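Local coordinates for 3-oxosteroid 1-dehydrogenase (Sterolibacterium denitrificans, PDB 7P18), which probably catalyses, with FAD as cofactor, the dehydrogenation of 3-oxosteroids to 3-oxo-Delta(1)-steroids, passing the electrons to an acceptor, at residues A19-A24 / P545-G550; D40-T45 / G215-L220; R150-G155 / L208-A213. One frame throughout, in Å; residues are numbered along the deposited sequence.

Interaction 1 of 3, residues A19-A24 / P545-G550; sequences AMLAAA and PAMTFG
L21 sends its CG anti to the backbone N (chi1 -170°), whereas M547 turns its CG anti to the carbonyl carbon (chi1 -79°), and these two choices bring the side chains together at about a right angle. The thioether lies across the root of the leucine: M547 CG is 3.9 Å from L21 CB, and M547 SD stands equally close, 3.9 Å, to the same L21 CB. One leucine methyl goes past the methionine chain altogether and settles against the opposing backbone, with L21 CD1 3.5 Å from M547 O. Beside this pair, at A22 and G550, there is little or no side chain between the helices. A22 sets its CB 3.4 Å from G550 O, and the CA atoms of A22 and G550 come within 4.4 Å. A beta carbon at G550 would meet the methyl of A22 at a tight distance and press on A546 O as well, so the alanine-glycine pair illustrates how small residues let two helix backbones meet. The axes of the two segments accordingly approach to 8.0 Å and cross at -23°, nearly parallel, with no hydrogen bond between the segments. The interface is buried and wholly apolar in its side chains. L216 of helix 208-222 touches both M20 and M547, adding a third helix to the packing. Helix 17-28 follows strand 10-13 of the parallel sheet and carries A19 of a probable GxGxxA motif, while helix 543-559 begins at the FAD-binding residue L543; their packing is thus consistent with the Rossmann-type dinucleotide-binding fold of the FAD-dependent oxidoreductase 2 family.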
loop_
_atom_site.group_PDB
_atom_site.type_symbol
_atom_site.label_atom_id
_atom_site.label_comp_id
_atom_site.label_asym_id
_atom_site.label_seq_id
_atom_site.Cartn_x
_atom_site.Cartn_y
_atom_site.Cartn_z
ATOM N N ALA A 19 12.596 -5.729 -3.507
ATOM C CA ALA A 19 13.607 -6.810 -3.451
ATOM C C ALA A 19 13.789 -7.438 -4.829
ATOM O O ALA A 19 14.951 -7.600 -5.235
ATOM C CB ALA A 19 13.215 -7.834 -2.399
ATOM N N MET A 20 12.710 -7.791 -5.524
ATOM C CA MET A 20 12.813 -8.494 -6.813
ATOM C C MET A 20 13.371 -7.544 -7.888
ATOM O O MET A 20 14.191 -8.001 -8.741
ATOM C CB MET A 20 11.455 -9.093 -7.195
ATOM C CG MET A 20 11.023 -10.267 -6.249
ATOM S SD MET A 20 9.685 -11.302 -6.994
ATOM C CE MET A 20 8.264 -10.263 -6.689
ATOM N N LEU A 21 12.967 -6.261 -7.862
ATOM C CA LEU A 21 13.506 -5.220 -8.787
ATOM C C LEU A 21 15.018 -5.099 -8.571
ATOM O O LEU A 21 15.767 -5.152 -9.572
ATOM C CB LEU A 21 12.793 -3.882 -8.554
ATOM C CG LEU A 21 13.046 -2.755 -9.576
ATOM C CD1 LEU A 21 14.395 -2.103 -9.352
ATOM C CD2 LEU A 21 12.946 -3.249 -10.993
ATOM N N ALA A 22 15.464 -4.963 -7.324
ATOM C CA ALA A 22 16.895 -4.834 -6.990
ATOM C C ALA A 22 17.630 -6.064 -7.537
ATOM O O ALA A 22 18.729 -5.901 -8.117
ATOM C CB ALA A 22 17.103 -4.631 -5.513
ATOM N N ALA A 23 17.047 -7.250 -7.374
ATOM C CA ALA A 23 17.636 -8.529 -7.831
ATOM C C ALA A 23 17.810 -8.513 -9.357
ATOM O O ALA A 23 18.924 -8.871 -9.849
ATOM C CB ALA A 23 16.771 -9.691 -7.369
ATOM N N ALA A 24 16.796 -8.126 -10.100
ATOM C CA ALA A 24 16.837 -8.112 -11.576
ATOM C C ALA A 24 17.892 -7.093 -12.023
ATOM O O ALA A 24 18.673 -7.377 -12.976
ATOM C CB ALA A 24 15.484 -7.777 -12.137
ATOM N N PRO A 545 9.197 4.367 -3.783
ATOM C CA PRO A 545 10.431 4.347 -3.000
ATOM C C PRO A 545 11.069 2.969 -2.879
ATOM O O PRO A 545 12.293 2.893 -2.961
ATOM C CB PRO A 545 9.995 4.948 -1.666
ATOM C CG PRO A 545 8.898 5.932 -2.080
ATOM C CD PRO A 545 8.129 5.120 -3.102
ATOM N N ALA A 546 10.273 1.915 -2.690
ATOM C CA ALA A 546 10.824 0.544 -2.513
ATOM C C ALA A 546 11.612 0.188 -3.774
ATOM O O ALA A 546 12.795 -0.210 -3.678
ATOM C CB ALA A 546 9.718 -0.469 -2.226
ATOM N N MET A 547 10.987 0.332 -4.918
ATOM C CA MET A 547 11.626 -0.045 -6.195
ATOM C C MET A 547 12.744 0.939 -6.560
ATOM O O MET A 547 13.754 0.470 -7.110
ATOM C CB MET A 547 10.592 -0.239 -7.310
ATOM C CG MET A 547 9.889 -1.656 -7.187
ATOM S SD MET A 547 9.189 -2.293 -8.652
ATOM C CE MET A 547 8.105 -0.966 -9.164
ATOM N N THR A 548 12.604 2.233 -6.283
ATOM C CA THR A 548 13.602 3.245 -6.726
ATOM C C THR A 548 14.888 3.048 -5.908
ATOM O O THR A 548 15.962 3.002 -6.489
ATOM C CB THR A 548 13.060 4.671 -6.640
ATOM O OG1 THR A 548 11.920 4.802 -7.500
ATOM C CG2 THR A 548 14.156 5.668 -6.986
ATOM N N PHE A 549 14.794 2.845 -4.592
ATOM C CA PHE A 549 15.992 2.616 -3.762
ATOM C C PHE A 549 16.539 1.201 -4.016
ATOM O O PHE A 549 17.751 1.018 -3.884
ATOM C CB PHE A 549 15.765 3.061 -2.323
ATOM C CG PHE A 549 15.776 4.561 -2.190
ATOM C CD1 PHE A 549 16.955 5.281 -2.337
ATOM C CD2 PHE A 549 14.593 5.276 -2.061
ATOM C CE1 PHE A 549 16.956 6.668 -2.269
ATOM C CE2 PHE A 549 14.595 6.659 -2.032
ATOM C CZ PHE A 549 15.768 7.355 -2.137
ATOM N N GLY A 550 15.706 0.240 -4.429
ATOM C CA GLY A 550 16.201 -1.078 -4.868
ATOM C C GLY A 550 17.110 -0.935 -6.075
ATOM O O GLY A 550 18.215 -1.506 -6.073
#

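Interaction 2 of 3, residues D40-T45 / G215-L220; sequences DKYGGT and GLRHAL. With FAD (flavin-adenine dinucleotide), chain C.
Y42 presents one face of its phenol ring to the aliphatic stem of R217, and the two side chains cross at about a right angle. The tight part of the contact is this stem. R217 CD sits 3.5 Å from the centroid of the Y42 ring and only 2° off its normal, a CH-pi contact centred over the face, and R217 CG comes 3.4 Å from Y42 CZ. Nearer the helix, R217 CB approaches Y42 CE1 at 3.4 Å. With CG anti to the backbone N (chi1 -178°) and a bend at the next bond, the arginine leads its methylenes across the aromatic surface before its head departs. There, on its loose side, the contact slackens: R217 CZ lies 5.4 Å from the centroid of the Y42 ring, and the guanidinium plane stands 81° from the ring plane with its edge toward Y42 CD2, so any cation-pi attraction is weak at most. The phenol group is anchored elsewhere, its OH bonded to the backbone carbonyl of E145. Past Y42 the chain enters the cofactor site. G43 and G44 adopt positive phi values, and a beta carbon on G44 would collide with O5B of FAD. T45 then holds a single phosphate oxygen twice: both T45 N and T45 OG1 lie 2.8 Å from FAD O2A and donate to it. The chemistry therefore divides in two, with dispersion between ring and methylenes packing the loop on helix 208-222 and directed hydrogen bonds, probably reinforced electrostatically by the anionic oxygen, holding one phosphate oxygen of FAD.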
loop_
_atom_site.group_PDB
_atom_site.type_symbol
_atom_site.label_atom_id
_atom_site.label_comp_id
_atom_site.label_asym_id
_atom_site.label_seq_id
_atom_site.Cartn_x
_atom_site.Cartn_y
_atom_site.Cartn_z
ATOM N N ASP A 40 5.910 -19.207 2.069
ATOM C CA ASP A 40 5.654 -20.221 1.014
ATOM C C ASP A 40 5.296 -19.518 -0.291
ATOM O O ASP A 40 5.149 -20.222 -1.290
ATOM C CB ASP A 40 4.513 -21.168 1.437
ATOM C CG ASP A 40 3.219 -20.462 1.796
ATOM O OD1 ASP A 40 3.250 -19.486 2.595
ATOM O OD2 ASP A 40 2.184 -20.857 1.264
ATOM N N LYS A 41 5.166 -18.176 -0.293
ATOM C CA LYS A 41 4.750 -17.413 -1.506
ATOM C C LYS A 41 5.743 -16.256 -1.741
ATOM O O LYS A 41 6.280 -15.757 -0.755
ATOM C CB LYS A 41 3.345 -16.833 -1.357
ATOM C CG LYS A 41 2.222 -17.810 -1.008
ATOM C CD LYS A 41 1.880 -18.768 -2.141
ATOM C CE LYS A 41 0.843 -19.815 -1.758
ATOM N NZ LYS A 41 0.689 -20.813 -2.851
ATOM N N TYR A 42 5.955 -15.849 -2.994
ATOM C CA TYR A 42 6.738 -14.624 -3.337
ATOM C C TYR A 42 5.770 -13.441 -3.497
ATOM O O TYR A 42 4.579 -13.655 -3.829
ATOM C CB TYR A 42 7.607 -14.805 -4.580
ATOM C CG TYR A 42 6.889 -15.220 -5.834
ATOM C CD1 TYR A 42 6.275 -14.279 -6.641
ATOM C CD2 TYR A 42 6.821 -16.555 -6.221
ATOM C CE1 TYR A 42 5.608 -14.648 -7.789
ATOM C CE2 TYR A 42 6.152 -16.932 -7.375
ATOM C CZ TYR A 42 5.547 -15.975 -8.158
ATOM O OH TYR A 42 4.900 -16.303 -9.300
ATOM N N GLY A 43 6.266 -12.223 -3.257
ATOM C CA GLY A 43 5.523 -10.989 -3.582
ATOM C C GLY A 43 5.136 -10.180 -2.372
ATOM O O GLY A 43 5.064 -8.955 -2.518
ATOM N N GLY A 44 4.923 -10.803 -1.204
ATOM C CA GLY A 44 4.628 -10.075 0.051
ATOM C C GLY A 44 3.446 -9.126 -0.071
ATOM O O GLY A 44 2.546 -9.391 -0.891
ATOM N N THR A 45 3.440 -8.034 0.697
ATOM C CA THR A 45 2.341 -7.022 0.648
ATOM C C THR A 45 2.269 -6.460 -0.768
ATOM O O THR A 45 1.174 -6.116 -1.226
ATOM C CB THR A 45 2.539 -5.895 1.662
ATOM O OG1 THR A 45 2.966 -6.416 2.930
ATOM C CG2 THR A 45 1.279 -5.077 1.814
ATOM N N GLY A 215 4.985 -10.013 -12.793
ATOM C CA GLY A 215 5.941 -9.471 -13.794
ATOM C C GLY A 215 7.368 -9.485 -13.285
ATOM O O GLY A 215 8.261 -9.850 -14.046
ATOM N N LEU A 216 7.604 -9.122 -12.014
ATOM C CA LEU A 216 8.983 -9.100 -11.459
ATOM C C LEU A 216 9.458 -10.546 -11.278
ATOM O O LEU A 216 10.655 -10.839 -11.540
ATOM C CB LEU A 216 9.013 -8.299 -10.159
ATOM C CG LEU A 216 8.801 -6.788 -10.333
ATOM C CD1 LEU A 216 8.554 -6.119 -8.981
ATOM C CD2 LEU A 216 10.019 -6.164 -11.011
ATOM N N ARG A 217 8.558 -11.453 -10.896
ATOM C CA ARG A 217 8.957 -12.879 -10.762
ATOM C C ARG A 217 9.414 -13.386 -12.132
ATOM O O ARG A 217 10.435 -14.052 -12.203
ATOM C CB ARG A 217 7.836 -13.743 -10.190
ATOM C CG ARG A 217 8.266 -15.192 -10.010
ATOM C CD ARG A 217 9.213 -15.333 -8.859
ATOM N NE ARG A 217 9.814 -16.650 -8.683
ATOM C CZ ARG A 217 10.900 -17.100 -9.312
ATOM N NH1 ARG A 217 11.512 -16.374 -10.233
ATOM N NH2 ARG A 217 11.347 -18.314 -9.047
ATOM N N HIS A 218 8.672 -13.059 -13.171
ATOM C CA HIS A 218 8.964 -13.457 -14.569
ATOM C C HIS A 218 10.339 -12.927 -14.991
ATOM O O HIS A 218 11.117 -13.689 -15.543
ATOM C CB HIS A 218 7.855 -12.982 -15.493
ATOM C CG HIS A 218 8.105 -13.362 -16.913
ATOM N ND1 HIS A 218 7.934 -14.669 -17.376
ATOM C CD2 HIS A 218 8.530 -12.635 -17.969
ATOM C CE1 HIS A 218 8.247 -14.717 -18.664
ATOM N NE2 HIS A 218 8.628 -13.485 -19.040
ATOM N N ALA A 219 10.655 -11.669 -14.680
ATOM C CA ALA A 219 11.976 -11.060 -14.933
ATOM C C ALA A 219 13.091 -11.877 -14.272
ATOM O O ALA A 219 14.135 -12.092 -14.909
ATOM C CB ALA A 219 12.010 -9.620 -14.447
ATOM N N LEU A 220 12.891 -12.347 -13.046
ATOM C CA LEU A 220 13.900 -13.159 -12.335
ATOM C C LEU A 220 14.008 -14.527 -13.043
ATOM O O LEU A 220 15.140 -15.054 -13.175
ATOM C CB LEU A 220 13.523 -13.285 -10.865
ATOM C CG LEU A 220 13.540 -11.981 -10.060
ATOM C CD1 LEU A 220 13.308 -12.274 -8.581
ATOM C CD2 LEU A 220 14.849 -11.213 -10.269
HETATM P PA FAD C . 6.593 -6.611 1.189
HETATM O O1A FAD C . 5.978 -6.321 -0.132
HETATM O O2A FAD C . 5.586 -7.036 2.224
HETATM O O5B FAD C . 7.682 -7.739 0.964
HETATM C C5B FAD C . 8.459 -8.197 2.102
HETATM C C4B FAD C . 8.718 -9.662 1.928
HETATM O O4B FAD C . 9.765 -10.065 2.853
HETATM C C3B FAD C . 7.518 -10.592 2.204
HETATM O O3B FAD C . 7.325 -11.513 1.136
HETATM C C2B FAD C . 7.895 -11.281 3.519
HETATM O O2B FAD C . 7.247 -12.533 3.696
HETATM C C1B FAD C . 9.422 -11.296 3.434
HETATM N N9A FAD C . 10.107 -11.447 4.718
HETATM C C8A FAD C . 9.737 -10.989 5.950
HETATM N N7A FAD C . 10.553 -11.403 6.916
HETATM C C5A FAD C . 11.532 -12.134 6.256
HETATM C C6A FAD C . 12.679 -12.823 6.707
HETATM N N6A FAD C . 13.023 -12.952 7.993
HETATM N N1A FAD C . 13.432 -13.446 5.776
HETATM C C2A FAD C . 13.065 -13.357 4.494
HETATM N N3A FAD C . 11.972 -12.804 3.959
HETATM C C4A FAD C . 11.256 -12.176 4.909
HETATM N N1 FAD C . 1.632 1.057 -1.718
HETATM C C2 FAD C . 1.862 1.755 -2.854
HETATM O O2 FAD C . 2.842 2.517 -2.946
HETATM N N3 FAD C . 1.072 1.633 -3.925
HETATM C C4 FAD C . -0.164 1.022 -3.863
HETATM O O4 FAD C . -0.784 0.853 -4.908
HETATM C C4X FAD C . -0.477 0.297 -2.682
HETATM N N5 FAD C . -1.635 -0.336 -2.595
HETATM C C5X FAD C . -1.866 -1.089 -1.468
HETATM C C6 FAD C . -3.053 -1.854 -1.388
HETATM C C7 FAD C . -3.279 -2.737 -0.341
HETATM C C7M FAD C . -4.543 -3.570 -0.292
HETATM C C8 FAD C . -2.278 -2.911 0.631
HETATM C C8M FAD C . -2.483 -3.891 1.773
HETATM C C9 FAD C . -1.153 -2.110 0.610
HETATM C C9A FAD C . -0.891 -1.226 -0.455
HETATM N N10 FAD C . 0.253 -0.415 -0.514
HETATM C C10 FAD C . 0.515 0.352 -1.642
HETATM C "C1'" FAD C . 1.324 -0.556 0.479
HETATM C "C2'" FAD C . 2.410 -1.512 -0.062
HETATM O "O2'" FAD C . 1.877 -2.769 -0.480
HETATM C "C3'" FAD C . 3.547 -1.756 0.945
HETATM O "O3'" FAD C . 3.890 -0.563 1.655
HETATM C "C4'" FAD C . 4.753 -2.360 0.256
HETATM O "O4'" FAD C . 4.321 -3.518 -0.443
HETATM C "C5'" FAD C . 5.889 -2.712 1.193
HETATM O "O5'" FAD C . 6.887 -3.364 0.385
HETATM P P FAD C . 8.115 -4.101 1.073
HETATM O O1P FAD C . 8.853 -4.639 -0.077
HETATM O O2P FAD C . 8.757 -3.294 2.110
HETATM O O3P FAD C . 7.404 -5.367 1.829
#

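Interaction 3 of 3, residues R150-G155 / L208-A213; sequences RMAYTG and LGNAMA
N210 lays its carboxamide beside the backbone of R150 to A152, meeting it with both polar atoms. Its ND2 donates to R150 O at 2.8 Å, with the N-H...O angle at 148°; the acceptor lies only 9° out of the amide plane, and the donor arrives in the carbonyl plane. OD1 receives a weak bond from A152 N at 3.4 Å. The torsion that places the amide there is far from staggered (chi1 -126°), a departure that its polar partners may repay: ND2 also bonds A47 O, and OD1 also bonds R206 NH2. A152 points its CB at the flat group, 3.7 Å from N210 CG. M151 turns away at its root, but bends at its second and third torsions bring CE back to 4.0 Å from N210 OD1. With a leucine here in place of N210, R150 O and A47 O would probably be left without their donor and R206 without its acceptor, so that the loop is held less firmly to the helix. R150 sends its own head off to S39 OG. The contact thus ties the loop between strands 131-138 and 157-158 to the N-terminal part of helix 208-222, beside strand 205-206 and helix 44-47.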
loop_
_atom_site.group_PDB
_atom_site.type_symbol
_atom_site.label_atom_id
_atom_site.label_comp_id
_atom_site.label_asym_id
_atom_site.label_seq_id
_atom_site.Cartn_x
_atom_site.Cartn_y
_atom_site.Cartn_z
ATOM N N ARG A 150 1.840 -14.994 -4.295
ATOM C CA ARG A 150 0.874 -14.523 -3.264
ATOM C C ARG A 150 -0.319 -13.919 -3.994
ATOM O O ARG A 150 -0.102 -12.969 -4.781
ATOM C CB ARG A 150 1.494 -13.523 -2.283
ATOM C CG ARG A 150 0.546 -13.132 -1.155
ATOM C CD ARG A 150 1.263 -12.466 0.005
ATOM N NE ARG A 150 2.261 -13.356 0.592
ATOM C CZ ARG A 150 1.973 -14.316 1.485
ATOM N NH1 ARG A 150 0.714 -14.506 1.861
ATOM N NH2 ARG A 150 2.921 -15.107 1.958
ATOM N N MET A 151 -1.532 -14.461 -3.824
ATOM C CA MET A 151 -2.651 -14.123 -4.738
ATOM C C MET A 151 -3.376 -12.878 -4.245
ATOM O O MET A 151 -3.468 -12.639 -3.018
ATOM C CB MET A 151 -3.628 -15.289 -4.907
ATOM C CG MET A 151 -2.982 -16.501 -5.537
ATOM S SD MET A 151 -2.346 -16.305 -7.219
ATOM C CE MET A 151 -3.806 -15.725 -8.060
ATOM N N ALA A 152 -3.869 -12.102 -5.195
ATOM C CA ALA A 152 -4.657 -10.876 -4.973
ATOM C C ALA A 152 -5.835 -11.203 -4.050
ATOM O O ALA A 152 -6.463 -12.276 -4.203
ATOM C CB ALA A 152 -5.120 -10.298 -6.295
ATOM N N TYR A 153 -6.125 -10.297 -3.127
ATOM C CA TYR A 153 -7.370 -10.292 -2.317
ATOM C C TYR A 153 -8.575 -10.202 -3.274
ATOM O O TYR A 153 -8.543 -9.429 -4.253
ATOM C CB TYR A 153 -7.325 -9.153 -1.305
ATOM C CG TYR A 153 -6.206 -9.172 -0.286
ATOM C CD1 TYR A 153 -5.719 -10.346 0.282
ATOM C CD2 TYR A 153 -5.676 -7.975 0.176
ATOM C CE1 TYR A 153 -4.730 -10.330 1.262
ATOM C CE2 TYR A 153 -4.696 -7.946 1.155
ATOM C CZ TYR A 153 -4.216 -9.126 1.701
ATOM O OH TYR A 153 -3.257 -9.050 2.689
ATOM N N THR A 154 -9.614 -11.010 -3.062
ATOM C CA THR A 154 -10.663 -11.266 -4.097
ATOM C C THR A 154 -11.460 -9.975 -4.320
ATOM O O THR A 154 -12.017 -9.808 -5.422
ATOM C CB THR A 154 -11.566 -12.457 -3.724
ATOM O OG1 THR A 154 -12.238 -12.088 -2.526
ATOM C CG2 THR A 154 -10.817 -13.756 -3.526
ATOM N N GLY A 155 -11.444 -9.066 -3.348
ATOM C CA GLY A 155 -12.037 -7.725 -3.434
ATOM C C GLY A 155 -11.415 -6.859 -4.513
ATOM O O GLY A 155 -12.058 -5.893 -4.891
ATOM N N LEU A 208 -2.881 -4.828 -10.990
ATOM C CA LEU A 208 -2.495 -4.106 -9.757
ATOM C C LEU A 208 -1.215 -4.730 -9.214
ATOM O O LEU A 208 -0.341 -5.039 -10.027
ATOM C CB LEU A 208 -3.657 -4.179 -8.769
ATOM C CG LEU A 208 -4.994 -3.698 -9.319
ATOM C CD1 LEU A 208 -6.077 -3.845 -8.251
ATOM C CD2 LEU A 208 -4.936 -2.263 -9.820
ATOM N N GLY A 209 -1.092 -4.894 -7.895
ATOM C CA GLY A 209 0.140 -5.427 -7.284
ATOM C C GLY A 209 0.397 -6.841 -7.723
ATOM O O GLY A 209 1.538 -7.296 -7.688
ATOM N N ASN A 210 -0.641 -7.585 -8.103
ATOM C CA ASN A 210 -0.449 -8.984 -8.565
ATOM C C ASN A 210 0.233 -8.970 -9.936
ATOM O O ASN A 210 1.091 -9.842 -10.197
ATOM C CB ASN A 210 -1.792 -9.726 -8.554
ATOM C CG ASN A 210 -1.753 -11.017 -7.759
ATOM O OD1 ASN A 210 -2.346 -11.987 -8.186
ATOM N ND2 ASN A 210 -1.081 -11.044 -6.621
ATOM N N ALA A 211 -0.087 -8.014 -10.810
ATOM C CA ALA A 211 0.641 -7.860 -12.099
ATOM C C ALA A 211 2.098 -7.512 -11.817
ATOM O O ALA A 211 2.998 -8.052 -12.423
ATOM C CB ALA A 211 -0.002 -6.824 -12.977
ATOM N N MET A 212 2.313 -6.612 -10.870
ATOM C CA MET A 212 3.664 -6.149 -10.494
ATOM C C MET A 212 4.504 -7.342 -10.007
ATOM O O MET A 212 5.610 -7.543 -10.525
ATOM C CB MET A 212 3.544 -5.069 -9.414
ATOM C CG MET A 212 4.864 -4.538 -8.925
ATOM S SD MET A 212 4.596 -3.272 -7.680
ATOM C CE MET A 212 3.972 -4.268 -6.344
ATOM N N ALA A 213 3.998 -8.112 -9.038
ATOM C CA ALA A 213 4.722 -9.247 -8.437
ATOM C C ALA A 213 4.915 -10.370 -9.459
ATOM O O ALA A 213 6.033 -10.923 -9.536
ATOM C CB ALA A 213 4.013 -9.716 -7.187
#

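Along the chain the three contacts are nested: interaction 3 falls inside the loop closed by interaction 2, which falls inside the long loop closed by interaction 1. The centres of interactions 2 and 3 are about 10 Å apart. Those of interactions 1 and 2 are about 12 Å apart, and those of interactions 1 and 3 about 18 Å. Helix 208-222 serves both interactions 2 and 3, and L216 and L220 on it also pack against the helices of interaction 1. A probable hydrogen bond from R150 N to Y42 O links the two loops directly. Distant parts of the sequence are thereby gathered round helix 208-222, near the FAD site, consistent with the Rossmann-type FAD-binding fold.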